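Local structure of CRISPR-associated endonuclease Cas3-HD (Methanocaldococcus jannaschii, 3S4L) at residues L86-Y98 with V145-F159. The protein cleaves single-stranded DNA, in a magnesium-dependent reaction, and single-stranded RNA as a nuclease of the CRISPR antiviral defence. Sequence-based numbering, arbitrary orientation.
Sequences LMGFRHELVSAYY and VLDKLKKFDGMIEDF. With CA (calcium ion), chain C.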
loop_
_atom_site.group_PDB
_atom_site.type_symbol
_atom_site.label_atom_id
_atom_site.label_comp_id
_atom_site.label_asym_id
_atom_site.label_seq_id
_atom_site.Cartn_x
_atom_site.Cartn_y
_atom_site.Cartn_z
ATOM N N LEU A 86 18.401 4.463 -5.012
ATOM C CA LEU A 86 17.106 3.915 -5.429
ATOM C C LEU A 86 16.881 3.900 -6.944
ATOM O O LEU A 86 16.111 3.075 -7.439
ATOM C CB LEU A 86 15.954 4.646 -4.744
ATOM C CG LEU A 86 15.732 4.319 -3.271
ATOM C CD1 LEU A 86 14.518 5.082 -2.737
ATOM C CD2 LEU A 86 15.540 2.822 -3.104
ATOM N N MET A 87 17.541 4.808 -7.666
ATOM C CA MET A 87 17.438 4.877 -9.132
ATOM C C MET A 87 15.982 4.944 -9.601
ATOM O O MET A 87 15.553 4.165 -10.469
ATOM C CB MET A 87 18.159 3.695 -9.797
ATOM C CG MET A 87 19.523 3.395 -9.185
ATOM S SD MET A 87 20.922 3.610 -10.300
ATOM C CE MET A 87 21.374 1.904 -10.613
ATOM N N GLY A 88 15.230 5.874 -9.017
ATOM C CA GLY A 88 13.842 6.054 -9.387
ATOM C C GLY A 88 12.906 4.998 -8.823
ATOM O O GLY A 88 11.680 5.117 -8.962
ATOM N N PHE A 89 13.456 3.959 -8.196
ATOM C CA PHE A 89 12.575 2.937 -7.652
ATOM C C PHE A 89 11.553 3.539 -6.678
ATOM O O PHE A 89 11.895 4.378 -5.836
ATOM C CB PHE A 89 13.321 1.807 -6.960
ATOM C CG PHE A 89 12.395 0.799 -6.323
ATOM C CD1 PHE A 89 11.683 -0.116 -7.109
ATOM C CD2 PHE A 89 12.208 0.782 -4.946
ATOM C CE1 PHE A 89 10.796 -1.051 -6.520
ATOM C CE2 PHE A 89 11.343 -0.156 -4.345
ATOM C CZ PHE A 89 10.630 -1.070 -5.127
ATOM N N ARG A 90 10.297 3.118 -6.807
ATOM C CA ARG A 90 9.220 3.629 -5.943
ATOM C C ARG A 90 8.497 2.482 -5.232
ATOM O O ARG A 90 7.723 1.738 -5.836
ATOM C CB ARG A 90 8.247 4.475 -6.758
ATOM C CG ARG A 90 8.944 5.540 -7.573
ATOM C CD ARG A 90 8.994 6.888 -6.886
ATOM N NE ARG A 90 9.191 6.811 -5.444
ATOM C CZ ARG A 90 8.484 7.514 -4.563
ATOM N NH1 ARG A 90 7.529 8.332 -4.990
ATOM N NH2 ARG A 90 8.725 7.400 -3.259
ATOM N N HIS A 91 8.786 2.333 -3.943
ATOM C CA HIS A 91 8.266 1.225 -3.150
ATOM C C HIS A 91 6.739 1.125 -3.170
ATOM O O HIS A 91 6.182 0.021 -3.125
ATOM C CB HIS A 91 8.738 1.355 -1.707
ATOM C CG HIS A 91 8.202 2.567 -1.010
ATOM N ND1 HIS A 91 8.705 3.829 -1.204
ATOM C CD2 HIS A 91 7.202 2.692 -0.105
ATOM C CE1 HIS A 91 8.035 4.694 -0.459
ATOM N NE2 HIS A 91 7.122 4.027 0.209
ATOM N N GLU A 92 6.058 2.265 -3.250
ATOM C CA GLU A 92 4.596 2.260 -3.125
ATOM C C GLU A 92 3.881 1.507 -4.246
ATOM O O GLU A 92 2.763 1.016 -4.054
ATOM C CB GLU A 92 4.016 3.678 -2.973
ATOM C CG GLU A 92 4.293 4.619 -4.121
ATOM C CD GLU A 92 5.523 5.496 -3.869
ATOM O OE1 GLU A 92 6.580 4.957 -3.473
ATOM O OE2 GLU A 92 5.425 6.727 -4.056
ATOM N N LEU A 93 4.512 1.422 -5.417
ATOM C CA LEU A 93 3.911 0.694 -6.547
ATOM C C LEU A 93 3.902 -0.798 -6.237
ATOM O O LEU A 93 2.943 -1.506 -6.540
ATOM C CB LEU A 93 4.666 0.959 -7.852
ATOM C CG LEU A 93 4.318 2.201 -8.686
ATOM C CD1 LEU A 93 4.359 3.484 -7.894
ATOM C CD2 LEU A 93 5.265 2.285 -9.889
ATOM N N VAL A 94 4.985 -1.263 -5.624
ATOM C CA VAL A 94 5.079 -2.643 -5.176
ATOM C C VAL A 94 4.154 -2.904 -3.992
ATOM O O VAL A 94 3.569 -3.978 -3.904
ATOM C CB VAL A 94 6.510 -3.007 -4.773
ATOM C CG1 VAL A 94 6.533 -4.377 -4.083
ATOM C CG2 VAL A 94 7.407 -2.960 -5.997
ATOM N N SER A 95 4.021 -1.928 -3.094
ATOM C CA SER A 95 3.019 -2.015 -2.016
ATOM C C SER A 95 1.589 -2.158 -2.573
ATOM O O SER A 95 0.817 -3.018 -2.123
ATOM C CB SER A 95 3.076 -0.786 -1.092
ATOM O OG SER A 95 4.323 -0.634 -0.429
ATOM N N ALA A 96 1.249 -1.310 -3.545
ATOM C CA ALA A 96 -0.085 -1.318 -4.151
ATOM C C ALA A 96 -0.447 -2.692 -4.696
ATOM O O ALA A 96 -1.594 -3.142 -4.575
ATOM C CB ALA A 96 -0.195 -0.260 -5.254
ATOM N N TYR A 97 0.534 -3.352 -5.301
ATOM C CA TYR A 97 0.334 -4.687 -5.868
ATOM C C TYR A 97 -0.048 -5.686 -4.796
ATOM O O TYR A 97 -1.063 -6.355 -4.925
ATOM C CB TYR A 97 1.583 -5.162 -6.613
ATOM C CG TYR A 97 1.537 -6.617 -7.081
ATOM C CD1 TYR A 97 1.027 -6.952 -8.334
ATOM C CD2 TYR A 97 2.056 -7.642 -6.295
ATOM C CE1 TYR A 97 1.014 -8.284 -8.789
ATOM C CE2 TYR A 97 2.033 -8.973 -6.729
ATOM C CZ TYR A 97 1.511 -9.284 -7.978
ATOM O OH TYR A 97 1.493 -10.595 -8.406
ATOM N N TYR A 98 0.742 -5.784 -3.727
ATOM C CA TYR A 98 0.411 -6.749 -2.677
ATOM C C TYR A 98 -0.863 -6.364 -1.912
ATOM O O TYR A 98 -1.637 -7.226 -1.475
ATOM C CB TYR A 98 1.577 -6.952 -1.714
ATOM C CG TYR A 98 2.674 -7.760 -2.321
ATOM C CD1 TYR A 98 2.526 -9.132 -2.501
ATOM C CD2 TYR A 98 3.858 -7.153 -2.740
ATOM C CE1 TYR A 98 3.536 -9.887 -3.091
ATOM C CE2 TYR A 98 4.884 -7.901 -3.309
ATOM C CZ TYR A 98 4.710 -9.257 -3.485
ATOM O OH TYR A 98 5.715 -9.979 -4.044
ATOM N N VAL A 145 5.473 4.159 -14.975
ATOM C CA VAL A 145 5.503 2.884 -14.248
ATOM C C VAL A 145 6.807 2.138 -14.547
ATOM O O VAL A 145 7.495 1.710 -13.627
ATOM C CB VAL A 145 4.312 1.967 -14.569
ATOM C CG1 VAL A 145 4.550 0.571 -13.969
ATOM C CG2 VAL A 145 3.002 2.577 -14.042
ATOM N N LEU A 146 7.156 2.015 -15.827
ATOM C CA LEU A 146 8.390 1.331 -16.199
ATOM C C LEU A 146 9.622 2.012 -15.607
ATOM O O LEU A 146 10.593 1.353 -15.243
ATOM C CB LEU A 146 8.548 1.222 -17.731
ATOM C CG LEU A 146 7.560 0.365 -18.529
ATOM C CD1 LEU A 146 7.891 0.496 -19.996
ATOM C CD2 LEU A 146 7.611 -1.093 -18.108
ATOM N N ASP A 147 9.604 3.334 -15.549
ATOM C CA ASP A 147 10.681 4.064 -14.892
ATOM C C ASP A 147 10.784 3.684 -13.397
ATOM O O ASP A 147 11.875 3.470 -12.858
ATOM C CB ASP A 147 10.429 5.581 -15.014
ATOM C CG ASP A 147 10.685 6.117 -16.423
ATOM O OD1 ASP A 147 11.324 5.400 -17.227
ATOM O OD2 ASP A 147 10.266 7.264 -16.723
ATOM N N LYS A 148 9.639 3.599 -12.733
ATOM C CA LYS A 148 9.644 3.494 -11.278
ATOM C C LYS A 148 9.842 2.061 -10.807
ATOM O O LYS A 148 10.060 1.801 -9.624
ATOM C CB LYS A 148 8.375 4.108 -10.683
ATOM C CG LYS A 148 8.241 5.623 -10.882
ATOM C CD LYS A 148 6.809 6.064 -10.495
ATOM C CE LYS A 148 6.679 7.577 -10.316
ATOM N NZ LYS A 148 5.477 7.897 -9.470
ATOM N N LEU A 149 9.781 1.132 -11.751
ATOM C CA LEU A 149 9.968 -0.276 -11.430
ATOM C C LEU A 149 11.223 -0.838 -12.091
ATOM O O LEU A 149 11.584 -1.999 -11.882
ATOM C CB LEU A 149 8.722 -1.079 -11.816
ATOM C CG LEU A 149 7.609 -0.765 -10.827
ATOM C CD1 LEU A 149 6.299 -1.450 -11.180
ATOM C CD2 LEU A 149 8.105 -1.188 -9.434
ATOM N N LYS A 150 11.894 -0.002 -12.876
ATOM C CA LYS A 150 13.073 -0.448 -13.619
ATOM C C LYS A 150 14.020 -1.267 -12.743
ATOM O O LYS A 150 14.402 -2.385 -13.104
ATOM C CB LYS A 150 13.824 0.746 -14.216
ATOM C CG LYS A 150 14.909 0.348 -15.229
ATOM C CD LYS A 150 15.516 1.575 -15.905
ATOM C CE LYS A 150 16.378 1.178 -17.100
ATOM N NZ LYS A 150 17.560 0.370 -16.684
ATOM N N LYS A 151 14.384 -0.717 -11.584
ATOM C CA LYS A 151 15.357 -1.375 -10.703
ATOM C C LYS A 151 14.748 -2.363 -9.695
ATOM O O LYS A 151 15.435 -2.813 -8.778
ATOM C CB LYS A 151 16.233 -0.344 -9.979
ATOM C CG LYS A 151 17.275 0.301 -10.868
ATOM C CD LYS A 151 17.909 -0.745 -11.772
ATOM C CE LYS A 151 19.209 -0.267 -12.402
ATOM N NZ LYS A 151 19.970 -1.421 -12.976
ATOM N N PHE A 152 13.476 -2.715 -9.856
ATOM C CA PHE A 152 12.897 -3.720 -8.966
ATOM C C PHE A 152 13.544 -5.081 -9.232
ATOM O O PHE A 152 13.580 -5.551 -10.371
ATOM C CB PHE A 152 11.375 -3.813 -9.114
ATOM C CG PHE A 152 10.739 -4.873 -8.234
ATOM C CD1 PHE A 152 10.663 -4.698 -6.852
ATOM C CD2 PHE A 152 10.201 -6.034 -8.788
ATOM C CE1 PHE A 152 10.077 -5.669 -6.036
ATOM C CE2 PHE A 152 9.605 -7.005 -7.982
ATOM C CZ PHE A 152 9.547 -6.827 -6.600
ATOM N N ASP A 153 14.060 -5.708 -8.177
ATOM C CA ASP A 153 14.736 -6.997 -8.311
ATOM C C ASP A 153 14.272 -7.985 -7.246
ATOM O O ASP A 153 15.082 -8.716 -6.666
ATOM C CB ASP A 153 16.247 -6.811 -8.213
ATOM C CG ASP A 153 16.679 -6.175 -6.893
ATOM O OD1 ASP A 153 15.849 -5.510 -6.220
ATOM O OD2 ASP A 153 17.860 -6.344 -6.539
ATOM N N GLY A 154 12.965 -7.991 -6.981
ATOM C CA GLY A 154 12.360 -8.974 -6.098
ATOM C C GLY A 154 12.318 -8.589 -4.624
ATOM O O GLY A 154 13.017 -7.682 -4.172
ATOM N N MET A 155 11.490 -9.298 -3.871
ATOM C CA MET A 155 11.409 -9.117 -2.431
ATOM C C MET A 155 12.565 -9.831 -1.740
ATOM O O MET A 155 13.221 -10.687 -2.342
ATOM C CB MET A 155 10.055 -9.633 -1.918
ATOM C CG MET A 155 8.875 -9.094 -2.716
ATOM S SD MET A 155 8.942 -7.289 -2.881
ATOM C CE MET A 155 8.205 -6.799 -1.298
ATOM N N ILE A 156 12.814 -9.469 -0.482
ATOM C CA ILE A 156 13.819 -10.154 0.324
ATOM C C ILE A 156 13.443 -11.636 0.501
ATOM O O ILE A 156 12.325 -12.036 0.197
ATOM C CB ILE A 156 14.040 -9.458 1.704
ATOM C CG1 ILE A 156 12.709 -9.137 2.383
ATOM C CG2 ILE A 156 14.814 -8.168 1.546
ATOM C CD1 ILE A 156 12.136 -10.281 3.175
ATOM N N GLU A 157 14.386 -12.444 0.974
ATOM C CA GLU A 157 14.168 -13.876 1.165
ATOM C C GLU A 157 13.096 -14.165 2.221
ATOM O O GLU A 157 12.247 -15.042 2.036
ATOM C CB GLU A 157 15.490 -14.546 1.566
ATOM C CG GLU A 157 15.411 -16.051 1.705
ATOM C CD GLU A 157 16.534 -16.619 2.556
ATOM O OE1 GLU A 157 17.704 -16.604 2.102
ATOM O OE2 GLU A 157 16.241 -17.080 3.685
ATOM N N ASP A 158 13.143 -13.426 3.327
ATOM C CA ASP A 158 12.209 -13.625 4.432
ATOM C C ASP A 158 10.762 -13.259 4.077
ATOM O O ASP A 158 9.868 -13.422 4.901
ATOM C CB ASP A 158 12.626 -12.792 5.662
ATOM C CG ASP A 158 13.998 -13.174 6.215
ATOM O OD1 ASP A 158 14.551 -14.229 5.826
ATOM O OD2 ASP A 158 14.521 -12.412 7.061
ATOM N N PHE A 159 10.529 -12.782 2.857
ATOM C CA PHE A 159 9.288 -12.065 2.534
ATOM C C PHE A 159 7.979 -12.718 2.979
ATOM O O PHE A 159 7.177 -12.091 3.679
ATOM C CB PHE A 159 9.194 -11.751 1.041
ATOM C CG PHE A 159 7.950 -11.002 0.676
ATOM C CD1 PHE A 159 7.711 -9.739 1.214
ATOM C CD2 PHE A 159 7.005 -11.564 -0.183
ATOM C CE1 PHE A 159 6.552 -9.033 0.890
ATOM C CE2 PHE A 159 5.836 -10.868 -0.517
ATOM C CZ PHE A 159 5.611 -9.595 0.018
HETATM CA CA CA C . 6.060 4.976 2.023
HETATM O O HOH W 1 13.564 1.963 -10.844
HETATM O O HOH W 2 8.255 5.569 3.697
HETATM O O HOH W 3 5.323 5.430 4.175
#
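Arg90 meets Lys148 through both backbone and side chain where the loop 86-90 leads into helix 91-98 of the all-helical HD nuclease fold, where His91 binds a calcium ion through NE2 together with Asp67, His123 and His124. The polar part is small. Arg90 N donates to a lone pair of Lys148 O in the carbonyl plane (3.1 Å), and the same oxygen takes a CA-H...O contact from Phe89; Gly88 O receives another from Lys148 CA. Beside this seam a water gives its hydrogens to Met87 O and Asp147 O and accepts Lys151 N, so three backbone groups are tied through one molecule. The aliphatic stems of Arg90 and Lys148 also touch: Arg90 CG rests 3.4 Å from Lys148 CG, while the guanidinium bends back to a salt bridge within its own segment, NH1 to Glu92 OE2 at 2.8 Å, with the oxygen well out of the guanidinium plane.

The apolar core continues along the helix, whose axis runs at 102° to that of helix 145-149. The Leu93 side chain crosses that of Lys148 at about a right angle, CD2 against CB, and CD2 also meets Leu149 CG. Phe89, with CG anti to its N (chi1 176°), brings CE1 to Phe152 CD1 (3.7 Å). Val94 splits its branches: CG2 lies against Leu149 CD2 and Phe152, whereas CG1 faces the sulfur of Met155. Ile184 and Val188 of helix 181-197 back this core, touching Phe152 and Leu93 respectively.

At the far end Tyr98 closes the contact. Tyr98 and Met155 slide past each other in opposite directions, bringing OH to 3.5 Å from Met155 CG; the Tyr98 ring makes an oblique Met-aromatic contact with SD, and Phe159 CZ sits 3.6 Å above the centre of one face, the two planes inclined at 54°.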